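Local coordinates for protein aromatic amino acid aminotransferase I (Candida albicans WO-1, PDB 6HNU) that probably transfers the amino group of aromatic L-amino acids to 2-oxoglutarate, using pyridoxal 5'-phosphate as cofactor, at residues Ala268-Val280 with His349-Ala361. Sequence-based numbering, arbitrary orientation.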
loop_
_atom_site.group_PDB
_atom_site.type_symbol
_atom_site.label_atom_id
_atom_site.label_comp_id
_atom_site.label_asym_id
_atom_site.label_seq_id
_atom_site.Cartn_x
_atom_site.Cartn_y
_atom_site.Cartn_z
ATOM N N ALA B 268 -28.044 -14.116 23.566
ATOM C CA ALA B 268 -27.647 -13.032 22.642
ATOM C C ALA B 268 -27.639 -11.709 23.421
ATOM O O ALA B 268 -28.493 -11.537 24.333
ATOM C CB ALA B 268 -28.568 -12.989 21.457
ATOM N N VAL B 269 -26.676 -10.820 23.148
ATOM C CA VAL B 269 -26.700 -9.433 23.708
ATOM C C VAL B 269 -27.967 -8.751 23.183
ATOM O O VAL B 269 -28.339 -9.022 22.036
ATOM C CB VAL B 269 -25.420 -8.646 23.363
ATOM C CG1 VAL B 269 -24.213 -9.229 24.084
ATOM C CG2 VAL B 269 -25.196 -8.597 21.862
ATOM N N HIS B 270 -28.622 -7.921 23.999
ATOM C CA HIS B 270 -29.976 -7.375 23.701
ATOM C C HIS B 270 -29.888 -5.929 23.201
ATOM O O HIS B 270 -30.916 -5.463 22.685
ATOM C CB HIS B 270 -30.900 -7.469 24.934
ATOM C CG HIS B 270 -31.073 -8.856 25.468
ATOM N ND1 HIS B 270 -30.900 -9.160 26.813
ATOM C CD2 HIS B 270 -31.390 -10.021 24.854
ATOM C CE1 HIS B 270 -31.106 -10.452 27.000
ATOM N NE2 HIS B 270 -31.410 -11.005 25.811
ATOM N N ASP B 271 -28.754 -5.227 23.368
ATOM C CA ASP B 271 -28.645 -3.788 22.982
ATOM C C ASP B 271 -27.183 -3.314 22.939
ATOM O O ASP B 271 -26.276 -4.089 23.280
ATOM C CB ASP B 271 -29.484 -2.919 23.926
ATOM C CG ASP B 271 -29.187 -3.182 25.390
ATOM O OD1 ASP B 271 -28.028 -3.490 25.711
ATOM O OD2 ASP B 271 -30.117 -3.107 26.203
ATOM N N HIS B 272 -26.962 -2.049 22.580
ATOM C CA HIS B 272 -25.600 -1.504 22.334
ATOM C C HIS B 272 -24.779 -1.580 23.622
ATOM O O HIS B 272 -23.561 -1.896 23.536
ATOM C CB HIS B 272 -25.652 -0.105 21.723
ATOM C CG HIS B 272 -26.177 -0.085 20.323
ATOM N ND1 HIS B 272 -26.178 1.052 19.559
ATOM C CD2 HIS B 272 -26.670 -1.052 19.529
ATOM C CE1 HIS B 272 -26.709 0.807 18.389
ATOM N NE2 HIS B 272 -26.990 -0.487 18.315
ATOM N N ASP B 273 -25.409 -1.322 24.770
ATOM C CA ASP B 273 -24.725 -1.340 26.092
ATOM C C ASP B 273 -24.239 -2.749 26.441
ATOM O O ASP B 273 -23.091 -2.850 26.876
ATOM C CB ASP B 273 -25.627 -0.816 27.209
ATOM C CG ASP B 273 -25.875 0.681 27.125
ATOM O OD1 ASP B 273 -24.959 1.434 26.652
ATOM O OD2 ASP B 273 -26.991 1.083 27.527
ATOM N N GLU B 274 -25.086 -3.769 26.320
ATOM C CA GLU B 274 -24.720 -5.180 26.610
ATOM C C GLU B 274 -23.596 -5.564 25.653
ATOM O O GLU B 274 -22.642 -6.223 26.083
ATOM C CB GLU B 274 -25.885 -6.162 26.438
ATOM C CG GLU B 274 -26.886 -6.131 27.583
ATOM C CD GLU B 274 -27.923 -7.244 27.587
ATOM O OE1 GLU B 274 -27.959 -8.063 26.648
ATOM O OE2 GLU B 274 -28.686 -7.296 28.555
ATOM N N PHE B 275 -23.700 -5.156 24.392
ATOM C CA PHE B 275 -22.676 -5.505 23.375
ATOM C C PHE B 275 -21.302 -4.996 23.829
ATOM O O PHE B 275 -20.375 -5.823 23.921
ATOM C CB PHE B 275 -23.043 -4.961 22.005
ATOM C CG PHE B 275 -21.973 -5.129 20.962
ATOM C CD1 PHE B 275 -21.637 -6.384 20.492
ATOM C CD2 PHE B 275 -21.286 -4.017 20.465
ATOM C CE1 PHE B 275 -20.691 -6.525 19.480
ATOM C CE2 PHE B 275 -20.341 -4.162 19.459
ATOM C CZ PHE B 275 -20.040 -5.426 18.980
ATOM N N LEU B 276 -21.187 -3.696 24.111
ATOM C CA LEU B 276 -19.900 -3.050 24.457
ATOM C C LEU B 276 -19.367 -3.655 25.769
ATOM O O LEU B 276 -18.124 -3.759 25.908
ATOM C CB LEU B 276 -20.074 -1.530 24.568
ATOM C CG LEU B 276 -20.336 -0.769 23.265
ATOM C CD1 LEU B 276 -20.471 0.719 23.561
ATOM C CD2 LEU B 276 -19.264 -0.991 22.199
ATOM N N LYS B 277 -20.248 -4.024 26.701
ATOM C CA LYS B 277 -19.823 -4.611 27.998
ATOM C C LYS B 277 -19.304 -6.039 27.796
ATOM O O LYS B 277 -18.517 -6.485 28.651
ATOM C CB LYS B 277 -20.943 -4.642 29.048
ATOM C CG LYS B 277 -20.928 -3.463 30.011
ATOM C CD LYS B 277 -22.161 -3.340 30.883
ATOM C CE LYS B 277 -22.343 -1.948 31.468
ATOM N NZ LYS B 277 -23.128 -1.073 30.559
ATOM N N ALA B 278 -19.773 -6.737 26.776
ATOM C CA ALA B 278 -19.439 -8.162 26.531
ATOM C C ALA B 278 -18.042 -8.302 25.912
ATOM O O ALA B 278 -17.482 -9.414 26.008
ATOM C CB ALA B 278 -20.463 -8.800 25.651
ATOM N N LEU B 279 -17.528 -7.268 25.237
ATOM C CA LEU B 279 -16.283 -7.341 24.442
ATOM C C LEU B 279 -15.097 -7.506 25.396
ATOM O O LEU B 279 -15.085 -6.897 26.457
ATOM C CB LEU B 279 -16.185 -6.071 23.587
ATOM C CG LEU B 279 -17.278 -5.926 22.528
ATOM C CD1 LEU B 279 -17.139 -4.619 21.788
ATOM C CD2 LEU B 279 -17.272 -7.090 21.554
ATOM N N VAL B 280 -14.164 -8.400 25.076
ATOM C CA VAL B 280 -12.967 -8.599 25.932
ATOM C C VAL B 280 -12.161 -7.305 25.902
ATOM O O VAL B 280 -12.003 -6.706 24.843
ATOM C CB VAL B 280 -12.122 -9.785 25.428
ATOM C CG1 VAL B 280 -11.632 -9.539 24.009
ATOM C CG2 VAL B 280 -10.943 -10.058 26.334
ATOM N N HIS B 349 -22.487 5.920 14.141
ATOM C CA HIS B 349 -21.954 4.997 15.169
ATOM C C HIS B 349 -23.035 3.992 15.559
ATOM O O HIS B 349 -22.722 2.795 15.807
ATOM C CB HIS B 349 -21.442 5.795 16.352
ATOM C CG HIS B 349 -20.151 6.420 16.033
ATOM N ND1 HIS B 349 -19.027 5.655 15.798
ATOM C CD2 HIS B 349 -19.807 7.711 15.853
ATOM C CE1 HIS B 349 -18.035 6.446 15.501
ATOM N NE2 HIS B 349 -18.475 7.730 15.568
ATOM N N SER B 350 -24.288 4.449 15.639
ATOM C CA SER B 350 -25.382 3.562 16.075
ATOM C C SER B 350 -25.496 2.402 15.086
ATOM O O SER B 350 -25.653 1.260 15.518
ATOM C CB SER B 350 -26.701 4.343 16.195
ATOM O OG SER B 350 -27.689 3.532 16.802
ATOM N N GLY B 351 -25.557 2.716 13.796
ATOM C CA GLY B 351 -25.704 1.737 12.705
ATOM C C GLY B 351 -24.495 0.828 12.624
ATOM O O GLY B 351 -24.675 -0.353 12.383
ATOM N N TYR B 352 -23.297 1.362 12.829
ATOM C CA TYR B 352 -22.070 0.523 12.743
ATOM C C TYR B 352 -22.148 -0.483 13.898
ATOM O O TYR B 352 -21.863 -1.671 13.711
ATOM C CB TYR B 352 -20.806 1.386 12.782
ATOM C CG TYR B 352 -19.536 0.609 12.534
ATOM C CD1 TYR B 352 -19.421 -0.211 11.422
ATOM C CD2 TYR B 352 -18.431 0.748 13.367
ATOM C CE1 TYR B 352 -18.262 -0.930 11.183
ATOM C CE2 TYR B 352 -17.262 0.042 13.130
ATOM C CZ TYR B 352 -17.170 -0.766 12.010
ATOM O OH TYR B 352 -16.044 -1.515 11.772
ATOM N N LEU B 353 -22.529 -0.028 15.092
ATOM C CA LEU B 353 -22.730 -0.963 16.221
ATOM C C LEU B 353 -23.776 -2.008 15.818
ATOM O O LEU B 353 -23.560 -3.173 16.142
ATOM C CB LEU B 353 -23.126 -0.187 17.472
ATOM C CG LEU B 353 -22.023 0.631 18.112
ATOM C CD1 LEU B 353 -22.599 1.469 19.253
ATOM C CD2 LEU B 353 -20.875 -0.250 18.609
ATOM N N ASP B 354 -24.889 -1.617 15.170
ATOM C CA ASP B 354 -25.899 -2.608 14.751
ATOM C C ASP B 354 -25.224 -3.648 13.844
ATOM O O ASP B 354 -25.577 -4.868 13.898
ATOM C CB ASP B 354 -27.082 -1.963 14.029
ATOM C CG ASP B 354 -27.957 -1.025 14.851
ATOM O OD1 ASP B 354 -28.102 -1.257 16.051
ATOM O OD2 ASP B 354 -28.556 -0.124 14.232
ATOM N N TRP B 355 -24.360 -3.178 12.950
ATOM C CA TRP B 355 -23.671 -4.061 11.995
ATOM C C TRP B 355 -22.796 -5.054 12.768
ATOM O O TRP B 355 -22.842 -6.277 12.460
ATOM C CB TRP B 355 -22.872 -3.244 10.983
ATOM C CG TRP B 355 -22.114 -4.126 10.051
ATOM C CD1 TRP B 355 -20.819 -4.543 10.169
ATOM C CD2 TRP B 355 -22.645 -4.749 8.889
ATOM N NE1 TRP B 355 -20.486 -5.326 9.104
ATOM C CE2 TRP B 355 -21.586 -5.492 8.310
ATOM C CE3 TRP B 355 -23.878 -4.695 8.230
ATOM C CZ2 TRP B 355 -21.733 -6.182 7.109
ATOM C CZ3 TRP B 355 -24.020 -5.384 7.044
ATOM C CH2 TRP B 355 -22.971 -6.128 6.492
ATOM N N LEU B 356 -22.024 -4.565 13.728
ATOM C CA LEU B 356 -21.108 -5.411 14.552
ATOM C C LEU B 356 -21.914 -6.391 15.415
ATOM O O LEU B 356 -21.449 -7.538 15.602
ATOM C CB LEU B 356 -20.219 -4.496 15.391
ATOM C CG LEU B 356 -19.393 -3.500 14.589
ATOM C CD1 LEU B 356 -18.585 -2.656 15.546
ATOM C CD2 LEU B 356 -18.482 -4.193 13.571
ATOM N N ILE B 357 -23.136 -6.024 15.843
ATOM C CA ILE B 357 -23.999 -6.929 16.649
ATOM C C ILE B 357 -24.577 -8.026 15.737
ATOM O O ILE B 357 -24.635 -9.193 16.159
ATOM C CB ILE B 357 -25.062 -6.068 17.377
ATOM C CG1 ILE B 357 -24.408 -5.322 18.541
ATOM C CG2 ILE B 357 -26.251 -6.906 17.829
ATOM C CD1 ILE B 357 -25.177 -4.117 18.981
ATOM N N GLY B 358 -24.929 -7.680 14.505
ATOM C CA GLY B 358 -25.362 -8.619 13.459
ATOM C C GLY B 358 -24.219 -9.568 13.105
ATOM O O GLY B 358 -24.448 -10.801 12.997
ATOM N N LEU B 359 -23.002 -9.039 12.987
ATOM C CA LEU B 359 -21.800 -9.861 12.700
ATOM C C LEU B 359 -21.592 -10.874 13.839
ATOM O O LEU B 359 -21.404 -12.061 13.528
ATOM C CB LEU B 359 -20.621 -8.909 12.477
ATOM C CG LEU B 359 -19.328 -9.521 11.950
ATOM C CD1 LEU B 359 -19.529 -10.155 10.581
ATOM C CD2 LEU B 359 -18.237 -8.449 11.859
ATOM N N ARG B 360 -21.620 -10.437 15.095
ATOM C CA ARG B 360 -21.582 -11.296 16.306
ATOM C C ARG B 360 -22.627 -12.422 16.215
ATOM O O ARG B 360 -22.241 -13.581 16.390
ATOM C CB ARG B 360 -21.769 -10.440 17.552
ATOM C CG ARG B 360 -21.812 -11.237 18.851
ATOM C CD ARG B 360 -22.058 -10.309 20.014
ATOM N NE ARG B 360 -21.952 -10.925 21.329
ATOM C CZ ARG B 360 -20.833 -10.996 22.039
ATOM N NH1 ARG B 360 -19.700 -10.515 21.555
ATOM N NH2 ARG B 360 -20.854 -11.578 23.217
ATOM N N ALA B 361 -23.902 -12.103 15.970
ATOM C CA ALA B 361 -24.994 -13.108 15.887
ATOM C C ALA B 361 -24.665 -14.148 14.802
ATOM O O ALA B 361 -24.742 -15.386 15.093
ATOM C CB ALA B 361 -26.323 -12.430 15.622
HETATM O O HOH W 1 -17.932 -11.123 23.806
#
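H272 and F275, one turn apart on the short helix 272-278, pack knobs-into-holes on the long helix 334-377 of this pyridoxal-phosphate-dependent aminotransferase. The two helical segments cross at 63°, with their axes 10.7 Å apart at closest approach. The side chain of L356 is about 14 Å from the bound pyridoxal phosphate. The H272 ring fits among S350, L353, D354 and I357. CB of L353 covers one face in a CH-pi contact, while H272 NE2 donates to D354 OD1 (2.6 Å, N-H...O 161°); the oxygen lies in the ring plane, but the ring nitrogen approaches from above the carboxylate plane. D354 OD2 is hydrogen-bonded to S66 OG. F275, with CG anti to the backbone N (chi1 173°), sends its ring over I357, whose CG1 lies 3.7 Å from the ring centroid. L279 CD1 lies over the opposite face, and at the ring edge lie R360 CD and L353 CD2, the latter 4.0 Å from F275 CE2. The extended R360 side chain runs past F275 with its guanidinium nearly perpendicular to the ring. V269 flanks R360 NE, A278 CB lies 3.7 Å from R360 NH2, and a water links R360 NH1 to A278 O. R360 NE also forms a salt bridge with E255. An apolar centre around F275 thus lies between the H272-D354 bond and the R360-E255 salt bridge; the neighbouring D354 carboxylate would tend to stabilise a protonated H272.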